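Local atomic coordinates of maleylacetate reductase (Rhizobium, PDB entry 3W5S), a protein that catalyses the NADH-dependent reduction of maleylacetate to 3-oxoadipate in the breakdown of gamma-resorcylate. Residues Asp232-Ala235 with Arg236-Leu240. Residues are numbered along the deposited sequence; the frame is centred on the assembly and turned at random.
Sequences DTKA and RETAL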
loop_
_atom_site.group_PDB
_atom_site.type_symbol
_atom_site.label_atom_id
_atom_site.label_comp_id
_atom_site.label_asym_id
_atom_site.label_seq_id
_atom_site.Cartn_x
_atom_site.Cartn_y
_atom_site.Cartn_z
ATOM N N ASP A 232 9.045 23.134 -14.942
ATOM C CA ASP A 232 9.479 23.065 -13.518
ATOM C C ASP A 232 9.528 21.590 -13.095
ATOM O O ASP A 232 8.492 20.964 -12.886
ATOM C CB ASP A 232 8.492 23.871 -12.639
ATOM C CG ASP A 232 8.796 23.813 -11.120
ATOM O OD1 ASP A 232 9.626 23.019 -10.667
ATOM O OD2 ASP A 232 8.150 24.576 -10.374
ATOM N N THR A 233 10.735 21.037 -12.983
ATOM C CA THR A 233 10.898 19.621 -12.631
ATOM C C THR A 233 10.378 19.285 -11.221
ATOM O O THR A 233 9.881 18.177 -10.997
ATOM C CB THR A 233 12.365 19.123 -12.858
ATOM O OG1 THR A 233 12.716 19.286 -14.239
ATOM C CG2 THR A 233 12.498 17.649 -12.503
ATOM N N LYS A 234 10.446 20.239 -10.291
ATOM C CA LYS A 234 9.929 20.003 -8.933
ATOM C C LYS A 234 8.400 19.878 -8.951
ATOM O O LYS A 234 7.831 18.934 -8.369
ATOM C CB LYS A 234 10.385 21.088 -7.953
ATOM C CG LYS A 234 9.994 20.826 -6.515
ATOM C CD LYS A 234 8.741 21.595 -6.143
ATOM C CE LYS A 234 9.045 22.717 -5.168
ATOM N NZ LYS A 234 8.977 22.188 -3.780
ATOM N N ALA A 235 7.727 20.800 -9.637
ATOM C CA ALA A 235 6.273 20.725 -9.731
ATOM C C ALA A 235 5.850 19.475 -10.513
ATOM O O ALA A 235 4.898 18.779 -10.112
ATOM C CB ALA A 235 5.707 21.976 -10.390
ATOM N N ARG A 236 6.580 19.164 -11.591
ATOM C CA ARG A 236 6.285 17.939 -12.346
ATOM C C ARG A 236 6.502 16.685 -11.499
ATOM O O ARG A 236 5.673 15.778 -11.554
ATOM C CB ARG A 236 7.104 17.874 -13.642
ATOM C CG ARG A 236 6.671 18.900 -14.679
ATOM C CD ARG A 236 5.319 18.520 -15.321
ATOM N NE ARG A 236 5.091 19.329 -16.512
ATOM C CZ ARG A 236 4.066 19.213 -17.353
ATOM N NH1 ARG A 236 3.061 18.362 -17.122
ATOM N NH2 ARG A 236 4.048 19.977 -18.444
ATOM N N GLU A 237 7.561 16.644 -10.697
ATOM C CA GLU A 237 7.772 15.448 -9.867
ATOM C C GLU A 237 6.639 15.297 -8.849
ATOM O O GLU A 237 6.151 14.182 -8.646
ATOM C CB GLU A 237 9.134 15.435 -9.165
ATOM C CG GLU A 237 9.460 14.005 -8.640
ATOM C CD GLU A 237 10.933 13.662 -8.618
ATOM O OE1 GLU A 237 11.743 14.525 -8.196
ATOM O OE2 GLU A 237 11.285 12.518 -9.032
ATOM N N THR A 238 6.235 16.407 -8.227
ATOM C CA THR A 238 5.120 16.351 -7.272
ATOM C C THR A 238 3.810 15.881 -7.921
ATOM O O THR A 238 3.097 15.068 -7.338
ATOM C CB THR A 238 4.927 17.694 -6.556
ATOM O OG1 THR A 238 6.159 18.038 -5.900
ATOM C CG2 THR A 238 3.799 17.617 -5.501
ATOM N N ALA A 239 3.516 16.363 -9.135
ATOM C CA ALA A 239 2.300 15.953 -9.836
ATOM C C ALA A 239 2.323 14.466 -10.190
ATOM O O ALA A 239 1.303 13.792 -10.112
ATOM C CB ALA A 239 2.106 16.802 -11.097
ATOM N N LEU A 240 3.492 13.961 -10.579
ATOM C CA LEU A 240 3.593 12.553 -10.955
ATOM C C LEU A 240 3.511 11.633 -9.732
ATOM O O LEU A 240 2.839 10.590 -9.797
ATOM C CB LEU A 240 4.852 12.278 -11.790
ATOM C CG LEU A 240 4.933 10.877 -12.447
ATOM C CD1 LEU A 240 3.771 10.645 -13.428
ATOM C CD2 LEU A 240 6.266 10.722 -13.173
#
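Arg236 N reaches back to Asp232 O at 2.9 Å, and Glu237 N to Thr233 O, Thr238 N to Lys234 O and Ala239 N to Ala235 O repeat this i to i+4 bond through the first turns of helix 233-253. Asp232 is the N-cap. With its CG anti to the backbone N (chi1 177°), the carboxylate swings over the open end of the helix, where OD1 takes Ala235 N at 3.1 Å from above the carboxylate plane, and Lys234 N in a weak, bent bond at 2.9 Å. Two amides of the first turn, with no helical carbonyl behind them, thereby share one oxygen. The capped turn begins a long helix of the alpha-helical C-terminal domain of this member of the iron-containing alcohol dehydrogenase family, lying against helix 206-228, where Ala235 meets Val226 and Thr238 meets Ala222. Thr238 OG1 sits beside its own backbone N (chi1 -57°) and thus comes within 3.1 Å of Lys234 O, which already holds Thr238 N. Arg236 lays CG 3.3 Å from Asp232 O, then bends at chi2 and carries its guanidinium off the helix, NE to Pro230 O, NH2 to Leu179 O, and NH1 to Ser184 OG and Tyr139 OH, a set of bonds that fixes its rotation. Glu237 CB lies 3.4 Å from Thr233 O, while its OE1 accepts from Met21 N of the second subunit, carrying this turn into the dimer interface.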